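Molybdopterin adenylyltransferase (Helicobacter pylori, PDB 4XCW) probably catalyses the transfer of AMP from ATP to molybdopterin, an activating step before metal insertion in molybdenum cofactor biosynthesis. Local coordinates at residues B[133-138]-B[142-147]; B[32-37]-B[147-152]; B[58-63]-B[70-75]; B[45-50]-B[65-70]; B[88-93]-B[120-125]. One frame throughout, in Å; residues are numbered along the deposited sequence. Where two conformers were deposited one is given.

Following the chain from its N terminus, helix 25-37 supplies 32-37, one end of contact 2, which closes only at 147-152 and so encloses the other four. Within that long loop, contacts 4 and 3 come first and cross: 45-50 pairs with 65-70, whereas 58-63 pairs with 70-75, sharing Asp70. They join an outer strand, helix 53-66 and a central strand. Contact 5 then closes a loop from helix 86-93 to 120-125, at the strand before 129-134. Contact 1 follows in series, a tight turn from strand 129-134 into helix 138-148. Contacts 1 and 2 share Ala147 and helix 138-148, whose Arg142 and Leu145 meet helix 25-37.

Contact 1: B[133-138]-B[142-147]; sequences NLPGKP and RECLEA
The flat guanidinium of Arg142 has Pro138 O lying obliquely to it, neither squarely over a face nor at an edge. A separate, looser contact brings Arg142 NH1 to 4.2 Å from Pro138 CB. Pro138 O accepts the backbone N-H of Arg142 at 3.0 Å (Arg142 N to Pro138 O), and the same oxygen lies 3.5 Å from Arg142 CG. This is the first-turn bond of helix 138-148, which Lys137 precedes at the N-cap position. The chain of Arg142 runs extended from CG to NE, carrying its charged end past the proline to a salt bridge with Glu32.

Deeper in, the contact is apolar. Cys144 holds SG anti to its backbone N (chi1 -179°), which sends the sulfur to Leu134 CD2 at 3.8 Å, while its CB lies against Pro135 CD at 3.7 Å. Leu134 and Leu145 cross at about a right angle, with CD1 of Leu134 4.0 Å from CD2 of Leu145. The arrangement illustrates a strand-to-helix turn of an alpha/beta fold, in which Leu134 and the following Pro135 pack against the helix. The turn lies in the probable molybdopterin-binding domain. Strand 129-134 is tied to strand 71-75 through Leu134 and Thr74, and the helix lies between helix 25-37, touched by Leu145, and helix 99-110, touched by Cys144.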
# COMPACT_ATOMS: atom_id res chain seq x y z
N ASN B 133 -11.53 0.70 9.22
CA ASN B 133 -12.10 2.03 8.96
C ASN B 133 -13.07 2.00 7.78
O ASN B 133 -12.67 1.61 6.69
CB ASN B 133 -11.01 3.05 8.65
CG ASN B 133 -9.85 3.02 9.63
OD1 ASN B 133 -8.69 3.10 9.23
ND2 ASN B 133 -10.16 2.93 10.92
N LEU B 134 -14.31 2.41 7.99
CA LEU B 134 -15.33 2.41 6.93
C LEU B 134 -15.56 3.83 6.41
O LEU B 134 -15.06 4.77 7.00
CB LEU B 134 -16.64 1.81 7.46
CG LEU B 134 -16.59 0.38 7.98
CD1 LEU B 134 -17.99 -0.05 8.42
CD2 LEU B 134 -16.01 -0.55 6.91
N PRO B 135 -16.31 3.98 5.30
CA PRO B 135 -16.59 5.34 4.82
C PRO B 135 -17.58 6.08 5.71
O PRO B 135 -17.96 5.56 6.76
CB PRO B 135 -17.19 5.12 3.42
CG PRO B 135 -16.82 3.72 3.05
CD PRO B 135 -16.79 2.97 4.34
N GLY B 136 -17.99 7.27 5.28
CA GLY B 136 -18.89 8.09 6.05
C GLY B 136 -20.36 8.01 5.65
O GLY B 136 -21.25 8.18 6.48
N LYS B 137 -20.61 7.74 4.37
CA LYS B 137 -21.98 7.77 3.86
C LYS B 137 -22.58 6.37 3.82
O LYS B 137 -21.90 5.41 3.44
CB LYS B 137 -22.01 8.41 2.47
CG LYS B 137 -21.77 9.92 2.51
CD LYS B 137 -21.10 10.44 1.25
CE LYS B 137 -22.02 10.39 0.05
NZ LYS B 137 -21.46 11.15 -1.10
N PRO B 138 -23.86 6.24 4.23
CA PRO B 138 -24.54 4.94 4.29
C PRO B 138 -24.38 4.10 3.02
O PRO B 138 -24.07 2.92 3.14
CB PRO B 138 -26.00 5.33 4.51
CG PRO B 138 -25.90 6.59 5.31
CD PRO B 138 -24.69 7.32 4.78
N ARG B 142 -22.29 0.52 2.80
CA ARG B 142 -22.85 -0.75 2.34
C ARG B 142 -21.96 -1.41 1.29
O ARG B 142 -21.65 -2.60 1.39
CB ARG B 142 -24.26 -0.56 1.79
CG ARG B 142 -25.29 -0.33 2.87
CD ARG B 142 -26.71 -0.43 2.32
NE ARG B 142 -27.68 -0.50 3.40
CZ ARG B 142 -28.25 0.56 3.97
NH1 ARG B 142 -27.95 1.78 3.54
NH2 ARG B 142 -29.12 0.40 4.95
N GLU B 143 -21.55 -0.62 0.30
CA GLU B 143 -20.68 -1.13 -0.76
C GLU B 143 -19.35 -1.61 -0.21
O GLU B 143 -18.82 -2.63 -0.64
CB GLU B 143 -20.46 -0.05 -1.82
CG GLU B 143 -21.73 0.30 -2.58
CD GLU B 143 -21.67 1.67 -3.23
OE1 GLU B 143 -20.91 2.54 -2.73
OE2 GLU B 143 -22.37 1.88 -4.23
N CYS B 144 -18.82 -0.87 0.76
CA CYS B 144 -17.56 -1.23 1.38
C CYS B 144 -17.66 -2.55 2.15
O CYS B 144 -16.83 -3.45 1.97
CB CYS B 144 -17.10 -0.11 2.31
SG CYS B 144 -15.54 -0.41 3.14
N LEU B 145 -18.68 -2.68 2.99
CA LEU B 145 -18.86 -3.89 3.79
C LEU B 145 -19.14 -5.09 2.89
O LEU B 145 -18.65 -6.19 3.16
CB LEU B 145 -19.99 -3.70 4.81
CG LEU B 145 -19.61 -2.91 6.06
CD1 LEU B 145 -20.83 -2.56 6.89
CD2 LEU B 145 -18.59 -3.69 6.88
N GLU B 146 -19.91 -4.89 1.83
CA GLU B 146 -20.19 -5.98 0.90
C GLU B 146 -18.89 -6.51 0.30
O GLU B 146 -18.73 -7.72 0.09
CB GLU B 146 -21.14 -5.52 -0.21
CG GLU B 146 -21.51 -6.62 -1.19
CD GLU B 146 -22.62 -6.21 -2.14
OE1 GLU B 146 -23.22 -5.13 -1.94
OE2 GLU B 146 -22.89 -6.96 -3.10
N ALA B 147 -17.94 -5.61 0.06
CA ALA B 147 -16.68 -5.97 -0.55
C ALA B 147 -15.73 -6.68 0.41
O ALA B 147 -15.07 -7.65 0.03
CB ALA B 147 -16.00 -4.74 -1.11

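Contact 2: B[32-37]-B[147-152]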
# COMPACT_ATOMS: atom_id res chain seq x y z
N GLU B 32 -27.35 -2.10 10.60
CA GLU B 32 -28.28 -2.76 9.70
C GLU B 32 -27.58 -3.82 8.85
O GLU B 32 -28.04 -4.96 8.77
CB GLU B 32 -28.96 -1.75 8.77
CG GLU B 32 -30.08 -0.95 9.41
CD GLU B 32 -30.77 -0.03 8.42
OE1 GLU B 32 -30.35 -0.01 7.25
OE2 GLU B 32 -31.73 0.66 8.82
N VAL B 33 -26.47 -3.45 8.24
CA VAL B 33 -25.74 -4.35 7.36
C VAL B 33 -25.17 -5.55 8.10
O VAL B 33 -25.32 -6.70 7.66
CB VAL B 33 -24.59 -3.62 6.64
CG1 VAL B 33 -23.72 -4.61 5.88
CG2 VAL B 33 -25.13 -2.56 5.71
N LEU B 34 -24.50 -5.30 9.21
CA LEU B 34 -23.88 -6.38 9.96
C LEU B 34 -24.95 -7.31 10.54
O LEU B 34 -24.73 -8.52 10.65
CB LEU B 34 -22.98 -5.82 11.06
CG LEU B 34 -21.72 -5.16 10.47
CD1 LEU B 34 -20.89 -4.49 11.55
CD2 LEU B 34 -20.88 -6.18 9.69
N SER B 35 -26.11 -6.75 10.88
CA SER B 35 -27.22 -7.55 11.40
C SER B 35 -27.76 -8.52 10.35
O SER B 35 -28.23 -9.60 10.68
CB SER B 35 -28.35 -6.66 11.91
OG SER B 35 -27.97 -5.98 13.09
N GLU B 36 -27.71 -8.11 9.08
CA GLU B 36 -28.19 -8.95 7.99
C GLU B 36 -27.15 -10.00 7.57
O GLU B 36 -27.50 -11.05 7.04
CB GLU B 36 -28.56 -8.09 6.78
CG GLU B 36 -29.73 -7.14 7.02
CD GLU B 36 -29.93 -6.17 5.88
OE1 GLU B 36 -29.13 -6.22 4.91
OE2 GLU B 36 -30.87 -5.35 5.94
N TYR B 37 -25.88 -9.70 7.83
CA TYR B 37 -24.78 -10.56 7.41
C TYR B 37 -24.51 -11.71 8.37
O TYR B 37 -23.99 -12.76 7.96
CB TYR B 37 -23.49 -9.74 7.26
CG TYR B 37 -23.41 -8.91 5.99
CD1 TYR B 37 -24.49 -8.83 5.11
CD2 TYR B 37 -22.25 -8.21 5.68
CE1 TYR B 37 -24.40 -8.06 3.96
CE2 TYR B 37 -22.16 -7.45 4.53
CZ TYR B 37 -23.23 -7.38 3.67
OH TYR B 37 -23.12 -6.62 2.53
N ALA B 147 -17.94 -5.61 0.06
CA ALA B 147 -16.68 -5.97 -0.55
C ALA B 147 -15.73 -6.68 0.41
O ALA B 147 -15.07 -7.65 0.03
CB ALA B 147 -16.00 -4.74 -1.11
N VAL B 148 -15.66 -6.21 1.65
CA VAL B 148 -14.63 -6.71 2.57
C VAL B 148 -15.12 -7.80 3.52
O VAL B 148 -14.32 -8.59 4.00
CB VAL B 148 -14.02 -5.58 3.44
CG1 VAL B 148 -13.41 -4.50 2.56
CG2 VAL B 148 -15.04 -5.00 4.41
N PHE B 149 -16.42 -7.86 3.78
CA PHE B 149 -16.92 -8.83 4.75
C PHE B 149 -16.61 -10.31 4.43
O PHE B 149 -16.40 -11.09 5.36
CB PHE B 149 -18.43 -8.70 4.95
CG PHE B 149 -18.94 -9.52 6.10
CD1 PHE B 149 -18.82 -9.06 7.40
CD2 PHE B 149 -19.50 -10.76 5.89
CE1 PHE B 149 -19.27 -9.82 8.47
CE2 PHE B 149 -19.95 -11.53 6.95
CZ PHE B 149 -19.84 -11.05 8.24
N PRO B 150 -16.60 -10.71 3.13
CA PRO B 150 -16.30 -12.13 2.89
C PRO B 150 -14.96 -12.62 3.46
O PRO B 150 -14.77 -13.83 3.57
CB PRO B 150 -16.30 -12.22 1.37
CG PRO B 150 -17.32 -11.21 0.96
CD PRO B 150 -17.10 -10.06 1.90
N ALA B 151 -14.06 -11.71 3.84
CA ALA B 151 -12.78 -12.10 4.41
C ALA B 151 -12.76 -11.98 5.93
O ALA B 151 -11.80 -12.39 6.58
CB ALA B 151 -11.65 -11.25 3.80
N ILE B 152 -13.82 -11.43 6.50
CA ILE B 152 -13.80 -11.07 7.92
C ILE B 152 -13.96 -12.28 8.88
O ILE B 152 -13.18 -12.41 9.83
CB ILE B 152 -14.88 -10.00 8.22
CG1 ILE B 152 -14.45 -8.66 7.62
CG2 ILE B 152 -15.09 -9.83 9.72
CD1 ILE B 152 -15.40 -7.52 7.90
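Tyr37 and Phe149 meet where two helices lie on the same side of a Rossmann-like alpha/beta sheet, helix 25-37 ending near the point where helix 138-148 passes into a short 3-10 turn. In the first shell, Tyr37 CD2 sits over one face of the Phe149 ring, toward its rim and 3.6 Å from Phe149 CG. The CB of Tyr37 makes a CH-pi contact with that ring, 4.2 Å from its centroid and 18° off the normal. The two rings themselves are inclined at 52°, so the pair is neither a stack nor a T-shaped arrangement. Phe149 is thrown across toward helix 25-37 because its CG stands anti to the backbone N (chi1 -170°). Leu34 completes the buried cluster, its CD2 approaching Phe149 CE1 obliquely at 4.2 Å.

A second shell flanks the pair. Ile171, in the C-terminal part of the chain, touches both aromatic side chains, and beyond Phe149 the turn reaches the subunit boundary, where Pro150 packs on Pro114 of the second subunit. On the helix 25-37 side, one turn back, Val33 CG1 lies over one face of the Tyr37 ring, toward its rim and 3.5 Å above the ring plane.

Contact 3: B[58-63]-B[70-75]; sequences KSLIKM and DLVVTT
Leu60 and Met63 project from helix 53-66 onto Val72 in strand 71-75, the helix-to-strand half of a classical beta-alpha-beta crossover. The unit begins at strand 42-49 and passes over strand 6-13 to reach strand 71-75. Helix and strand segments run nearly antiparallel, at 156°, with axes 9.6 Å apart.

The tight part lies on the sheet side. Val72 CG1 is wedged between two partners, Leu60 CD2 at 3.7 Å and Met63 SD at 3.8 Å. Its other branch, CG2, faces the root of the methionine, 4.0 Å from Met63 CB. Because Val72 CG1 is anti to the backbone N (chi1 176°), one methyl serves both helix residues. Leu11 and Ile131, from the flanking strands 6-13 and 129-134, continue this apolar floor beneath the helix.

The outer side is loose by comparison. Lys58 lies on the exposed face of the helix, and Ile61 packs on Val93 of helix 86-93 and does not touch the strand segment. At the strand's far end the packing also thins: Thr74 directs its hydroxyl OG1 to Asn133 ND2. This leaves its methyl to the helix, where the Thr74 and Leu60 side chains cross at about a right angle, with Thr74 CG2 3.9 Å from Leu60 CD2.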
# COMPACT_ATOMS: atom_id res chain seq x y z
N LYS B 58 -8.24 5.80 22.70
CA LYS B 58 -8.83 5.30 23.94
C LYS B 58 -10.13 4.55 23.70
O LYS B 58 -10.38 3.53 24.34
CB LYS B 58 -9.07 6.46 24.91
CG LYS B 58 -7.81 6.96 25.58
CD LYS B 58 -8.13 8.10 26.53
CE LYS B 58 -6.91 8.51 27.34
NZ LYS B 58 -7.20 9.69 28.20
N SER B 59 -10.96 5.05 22.80
CA SER B 59 -12.23 4.41 22.48
C SER B 59 -12.02 3.06 21.81
O SER B 59 -12.64 2.06 22.18
CB SER B 59 -13.07 5.31 21.57
OG SER B 59 -14.32 4.70 21.27
N LEU B 60 -11.13 3.03 20.81
CA LEU B 60 -10.80 1.78 20.13
C LEU B 60 -10.26 0.76 21.14
O LEU B 60 -10.64 -0.41 21.12
CB LEU B 60 -9.76 2.02 19.03
CG LEU B 60 -10.23 2.76 17.78
CD1 LEU B 60 -9.04 3.08 16.89
CD2 LEU B 60 -11.25 1.92 17.03
N ILE B 61 -9.38 1.22 22.02
CA ILE B 61 -8.77 0.32 22.99
C ILE B 61 -9.84 -0.24 23.93
O ILE B 61 -9.82 -1.42 24.26
CB ILE B 61 -7.65 1.04 23.77
CG1 ILE B 61 -6.45 1.27 22.85
CG2 ILE B 61 -7.24 0.23 25.00
CD1 ILE B 61 -5.36 2.12 23.44
N LYS B 62 -10.79 0.61 24.32
CA LYS B 62 -11.85 0.18 25.23
C LYS B 62 -12.74 -0.86 24.55
O LYS B 62 -13.12 -1.86 25.16
CB LYS B 62 -12.68 1.38 25.70
CG LYS B 62 -13.86 1.03 26.60
CD LYS B 62 -14.46 2.28 27.25
CE LYS B 62 -14.81 3.33 26.21
NZ LYS B 62 -15.42 4.55 26.81
N MET B 63 -13.06 -0.64 23.28
CA MET B 63 -13.93 -1.57 22.56
C MET B 63 -13.26 -2.94 22.40
O MET B 63 -13.90 -3.98 22.60
CB MET B 63 -14.31 -1.01 21.19
CG MET B 63 -15.28 0.18 21.26
SD MET B 63 -15.59 0.91 19.63
CE MET B 63 -16.78 2.19 20.03
N ASP B 70 -15.00 -8.53 18.78
CA ASP B 70 -14.30 -9.29 17.76
C ASP B 70 -14.02 -8.42 16.54
O ASP B 70 -13.03 -8.60 15.83
CB ASP B 70 -15.11 -10.52 17.34
CG ASP B 70 -15.57 -11.34 18.53
OD1 ASP B 70 -14.73 -12.08 19.09
OD2 ASP B 70 -16.76 -11.26 18.91
N LEU B 71 -14.92 -7.48 16.30
CA LEU B 71 -14.86 -6.58 15.16
C LEU B 71 -15.17 -5.17 15.62
O LEU B 71 -16.16 -4.94 16.30
CB LEU B 71 -15.84 -7.00 14.07
CG LEU B 71 -15.98 -6.05 12.88
CD1 LEU B 71 -14.73 -6.07 12.01
CD2 LEU B 71 -17.22 -6.40 12.06
N VAL B 72 -14.31 -4.23 15.24
CA VAL B 72 -14.54 -2.83 15.55
C VAL B 72 -14.46 -2.05 14.25
O VAL B 72 -13.48 -2.16 13.51
CB VAL B 72 -13.51 -2.29 16.57
CG1 VAL B 72 -13.73 -0.79 16.81
CG2 VAL B 72 -13.60 -3.06 17.88
N VAL B 73 -15.49 -1.28 13.95
CA VAL B 73 -15.46 -0.49 12.72
C VAL B 73 -15.62 0.98 13.04
O VAL B 73 -16.34 1.35 13.96
CB VAL B 73 -16.54 -0.93 11.71
CG1 VAL B 73 -16.34 -2.38 11.29
CG2 VAL B 73 -17.95 -0.73 12.29
N THR B 74 -14.93 1.83 12.28
CA THR B 74 -15.05 3.26 12.45
C THR B 74 -15.73 3.88 11.25
O THR B 74 -15.72 3.31 10.16
CB THR B 74 -13.68 3.94 12.63
OG1 THR B 74 -12.91 3.76 11.44
CG2 THR B 74 -12.92 3.36 13.81
N THR B 75 -16.33 5.05 11.44
CA THR B 75 -16.85 5.83 10.34
C THR B 75 -16.42 7.27 10.54
O THR B 75 -16.45 7.79 11.66
CB THR B 75 -18.39 5.71 10.21
OG1 THR B 75 -18.85 6.54 9.14
CG2 THR B 75 -19.09 6.13 11.50

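Contact 4: B[45-50]-B[65-70]; sequences HYEIVA and DEYQCD
His45 lays its imidazole against Tyr67, at the opening of the beta-alpha-beta unit where strand 42-49 runs beside the loop that follows helix 53-66. The overlap is mainly with the base of the tyrosine: Tyr67 CB stands over the centre of the imidazole, 3.8 Å from its centroid and 3° off the normal, a clear CH-pi contact. The ring planes are close to parallel (16°), but the rings are displaced almost past each other. In return, His45 ND1 lies over a face of the Tyr67 ring, 3.6 Å from Tyr67 CG.

The other end of the imidazole is held by polarity. Its NE2 is hydrogen-bonded to ND1 of His7 in the adjacent strand 6-13, which restrains the ring's rotation. Farther along strand 42-49, Glu47 reaches with an extended chain toward the tyrosine hydroxyl, near the plane of the phenol ring. Its OE1 is 3.7 Å from Tyr67 OH; the carboxylate is gripped by helix 53-66, where Lys62 forms a salt bridge with OE1, and Ser59 OG a hydrogen bond with OE2. The buried thiol of Cys69 finishes the contact, its SG set obliquely to the imidazole and 3.5 Å from His45 CD2.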
# COMPACT_ATOMS: atom_id res chain seq x y z
N HIS B 45 -21.52 -2.04 20.36
CA HIS B 45 -20.96 -1.06 21.27
C HIS B 45 -20.68 0.22 20.51
O HIS B 45 -19.63 0.35 19.87
CB HIS B 45 -19.69 -1.59 21.92
CG HIS B 45 -19.89 -2.86 22.68
ND1 HIS B 45 -20.30 -2.89 24.00
CD2 HIS B 45 -19.76 -4.15 22.30
CE1 HIS B 45 -20.40 -4.14 24.40
NE2 HIS B 45 -20.08 -4.93 23.39
N TYR B 46 -21.61 1.17 20.58
CA TYR B 46 -21.55 2.37 19.75
C TYR B 46 -21.11 3.58 20.56
O TYR B 46 -21.57 3.79 21.68
CB TYR B 46 -22.92 2.63 19.12
CG TYR B 46 -23.03 3.95 18.38
CD1 TYR B 46 -22.41 4.14 17.16
CD2 TYR B 46 -23.78 5.00 18.91
CE1 TYR B 46 -22.52 5.34 16.47
CE2 TYR B 46 -23.89 6.21 18.23
CZ TYR B 46 -23.26 6.37 17.02
OH TYR B 46 -23.37 7.56 16.33
N GLU B 47 -20.21 4.37 19.99
CA GLU B 47 -19.73 5.58 20.63
C GLU B 47 -19.46 6.66 19.59
O GLU B 47 -18.93 6.38 18.52
CB GLU B 47 -18.45 5.32 21.43
CG GLU B 47 -18.67 4.63 22.75
CD GLU B 47 -17.42 4.65 23.62
OE1 GLU B 47 -17.49 4.13 24.76
OE2 GLU B 47 -16.39 5.18 23.17
N ILE B 48 -19.84 7.89 19.92
CA ILE B 48 -19.48 9.05 19.12
C ILE B 48 -18.29 9.73 19.79
O ILE B 48 -18.36 10.08 20.97
CB ILE B 48 -20.64 10.05 18.99
CG1 ILE B 48 -21.91 9.34 18.53
CG2 ILE B 48 -20.27 11.18 18.03
CD1 ILE B 48 -23.09 10.28 18.30
N VAL B 49 -17.21 9.90 19.04
CA VAL B 49 -15.99 10.47 19.60
C VAL B 49 -15.50 11.64 18.75
O VAL B 49 -15.54 11.59 17.52
CB VAL B 49 -14.90 9.39 19.71
CG1 VAL B 49 -13.56 9.98 20.12
CG2 VAL B 49 -15.33 8.34 20.71
N ALA B 50 -15.05 12.71 19.41
CA ALA B 50 -14.52 13.88 18.72
C ALA B 50 -13.28 13.53 17.89
O ALA B 50 -12.62 12.52 18.14
CB ALA B 50 -14.19 14.98 19.71
N ASP B 65 -10.42 -4.11 24.23
CA ASP B 65 -9.93 -4.68 25.49
C ASP B 65 -11.02 -4.90 26.53
O ASP B 65 -11.07 -5.97 27.16
CB ASP B 65 -8.85 -3.79 26.09
CG ASP B 65 -7.60 -3.69 25.22
OD1 ASP B 65 -7.63 -4.16 24.06
OD2 ASP B 65 -6.59 -3.12 25.71
N GLU B 66 -11.88 -3.91 26.75
CA GLU B 66 -12.89 -4.01 27.80
C GLU B 66 -14.17 -4.67 27.30
O GLU B 66 -14.71 -5.55 27.97
CB GLU B 66 -13.20 -2.64 28.38
CG GLU B 66 -12.06 -2.01 29.16
CD GLU B 66 -12.48 -0.75 29.89
OE1 GLU B 66 -13.66 -0.66 30.29
OE2 GLU B 66 -11.63 0.15 30.05
N TYR B 67 -14.66 -4.24 26.14
CA TYR B 67 -15.91 -4.77 25.59
C TYR B 67 -15.69 -6.07 24.83
O TYR B 67 -16.65 -6.73 24.44
CB TYR B 67 -16.57 -3.75 24.66
CG TYR B 67 -16.94 -2.43 25.31
CD1 TYR B 67 -17.12 -2.32 26.68
CD2 TYR B 67 -17.11 -1.28 24.54
CE1 TYR B 67 -17.46 -1.11 27.27
CE2 TYR B 67 -17.45 -0.07 25.12
CZ TYR B 67 -17.62 0.01 26.48
OH TYR B 67 -17.95 1.22 27.05
N GLN B 68 -14.42 -6.43 24.62
CA GLN B 68 -14.05 -7.67 23.94
C GLN B 68 -14.68 -7.81 22.55
O GLN B 68 -15.14 -8.89 22.18
CB GLN B 68 -14.42 -8.88 24.79
CG GLN B 68 -13.67 -8.98 26.11
CD GLN B 68 -13.82 -10.34 26.75
OE1 GLN B 68 -12.83 -11.00 27.08
NE2 GLN B 68 -15.06 -10.79 26.93
N CYS B 69 -14.71 -6.72 21.79
CA CYS B 69 -15.27 -6.77 20.44
C CYS B 69 -14.39 -7.59 19.51
O CYS B 69 -13.19 -7.38 19.45
CB CYS B 69 -15.43 -5.36 19.88
SG CYS B 69 -16.64 -4.37 20.77
N ASP B 70 -15.00 -8.53 18.78
CA ASP B 70 -14.30 -9.29 17.76
C ASP B 70 -14.02 -8.42 16.54
O ASP B 70 -13.03 -8.60 15.83
CB ASP B 70 -15.11 -10.52 17.34
CG ASP B 70 -15.57 -11.34 18.53
OD1 ASP B 70 -14.73 -12.08 19.09
OD2 ASP B 70 -16.76 -11.26 18.91

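Contact 5: B[88-93]-B[120-125]; sequences EATKKV and RQSAGI
Glu88 and Arg120 approach each other at about a right angle, and their salt bridge rests on one nitrogen, Arg120 NH2, which sits above the carboxylate. The carboxylate and guanidinium planes stand 64° apart, so the two groups do not pair side by side as a coplanar, two-bond salt bridge. Instead Arg120 NH2 donates to Glu88 OE1 at 3.0 Å. The acceptor lies at the guanidinium edge, close to its plane, whereas the donor is 77° out of the carboxylate plane. Glu88 OE2 is only slightly farther, 3.3 Å from Arg120 NH2. Bends in both chains make the meeting possible: Glu88 turns at CB-CG (chi2 95°), Arg120 at CG-CD.

The arginine has a second task. Its NH1 is hydrogen-bonded to Met97 O of the third subunit, so the guanidinium joins helix 86-93 to a subunit interface, where Glu88 also packs on Lys96 of that subunit. Lys91 NZ lies 5.6 Å from Arg120 NH2, and the carboxylate probably offsets this like-charge proximity.

A second approach, of Thr90 to Ser122, is loose and doubtful. The threonine's OG1 is engaged by Thr86 O and Asn133 ND2. As a whole, the contact brings helix 86-93 over the entry to strand 123-126, which is antiparallel to strand 129-134, while helix 53-66 also meets the helix through Ala89 and Val93.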
# COMPACT_ATOMS: atom_id res chain seq x y z
N GLU B 88 -4.64 7.26 11.66
CA GLU B 88 -3.50 7.37 12.57
C GLU B 88 -3.77 6.72 13.92
O GLU B 88 -2.91 6.04 14.48
CB GLU B 88 -3.13 8.83 12.80
CG GLU B 88 -2.37 9.47 11.66
CD GLU B 88 -3.26 10.21 10.70
OE1 GLU B 88 -4.42 9.78 10.47
OE2 GLU B 88 -2.80 11.24 10.16
N ALA B 89 -4.96 6.96 14.46
CA ALA B 89 -5.34 6.39 15.75
C ALA B 89 -5.44 4.88 15.62
O ALA B 89 -5.04 4.14 16.51
CB ALA B 89 -6.65 6.98 16.23
N THR B 90 -5.97 4.41 14.49
CA THR B 90 -6.11 2.99 14.25
C THR B 90 -4.75 2.31 14.19
O THR B 90 -4.54 1.25 14.80
CB THR B 90 -6.89 2.74 12.94
OG1 THR B 90 -8.15 3.42 13.03
CG2 THR B 90 -7.13 1.25 12.71
N LYS B 91 -3.80 2.93 13.49
CA LYS B 91 -2.46 2.37 13.37
C LYS B 91 -1.76 2.31 14.72
O LYS B 91 -0.98 1.38 15.01
CB LYS B 91 -1.63 3.19 12.38
CG LYS B 91 -0.25 2.60 12.11
CD LYS B 91 0.68 3.61 11.45
CE LYS B 91 0.10 4.12 10.13
NZ LYS B 91 1.03 5.08 9.46
N LYS B 92 -2.03 3.30 15.56
CA LYS B 92 -1.38 3.39 16.86
C LYS B 92 -1.81 2.24 17.78
O LYS B 92 -0.99 1.71 18.55
CB LYS B 92 -1.68 4.75 17.50
CG LYS B 92 -1.10 4.93 18.90
CD LYS B 92 0.40 4.68 18.91
CE LYS B 92 0.93 4.59 20.33
NZ LYS B 92 2.34 4.11 20.38
N VAL B 93 -3.07 1.83 17.71
CA VAL B 93 -3.56 0.84 18.67
C VAL B 93 -3.48 -0.59 18.12
O VAL B 93 -3.65 -1.55 18.88
CB VAL B 93 -5.02 1.13 19.12
CG1 VAL B 93 -5.15 2.57 19.60
CG2 VAL B 93 -6.01 0.84 18.01
N ARG B 120 -7.63 7.20 3.27
CA ARG B 120 -6.62 6.54 4.08
C ARG B 120 -7.22 5.45 4.98
O ARG B 120 -6.58 5.02 5.93
CB ARG B 120 -5.87 7.56 4.94
CG ARG B 120 -4.93 8.45 4.14
CD ARG B 120 -4.51 9.70 4.91
NE ARG B 120 -4.25 9.42 6.33
CZ ARG B 120 -3.13 8.88 6.80
NH1 ARG B 120 -2.15 8.54 5.98
NH2 ARG B 120 -3.00 8.67 8.10
N GLN B 121 -8.45 5.03 4.67
CA GLN B 121 -9.10 3.94 5.42
C GLN B 121 -8.20 2.72 5.45
O GLN B 121 -7.66 2.32 4.42
CB GLN B 121 -10.44 3.54 4.81
CG GLN B 121 -11.55 4.54 4.99
CD GLN B 121 -12.72 4.28 4.05
OE1 GLN B 121 -13.23 5.21 3.42
NE2 GLN B 121 -13.14 3.02 3.96
N SER B 122 -8.04 2.13 6.63
CA SER B 122 -7.17 0.98 6.79
C SER B 122 -7.81 -0.08 7.67
O SER B 122 -8.96 0.06 8.09
CB SER B 122 -5.83 1.41 7.39
OG SER B 122 -6.03 2.06 8.64
N ALA B 123 -7.06 -1.13 7.96
CA ALA B 123 -7.52 -2.16 8.87
C ALA B 123 -6.33 -2.79 9.55
O ALA B 123 -5.23 -2.80 8.99
CB ALA B 123 -8.35 -3.20 8.15
N GLY B 124 -6.53 -3.30 10.76
CA GLY B 124 -5.45 -3.92 11.50
C GLY B 124 -5.95 -4.79 12.62
O GLY B 124 -7.15 -4.84 12.91
N ILE B 125 -5.02 -5.47 13.28
CA ILE B 125 -5.34 -6.37 14.37
C ILE B 125 -4.86 -5.82 15.70
O ILE B 125 -3.71 -5.40 15.82
CB ILE B 125 -4.69 -7.75 14.15
CG1 ILE B 125 -5.09 -8.33 12.80
CG2 ILE B 125 -5.03 -8.69 15.31
CD1 ILE B 125 -6.60 -8.48 12.63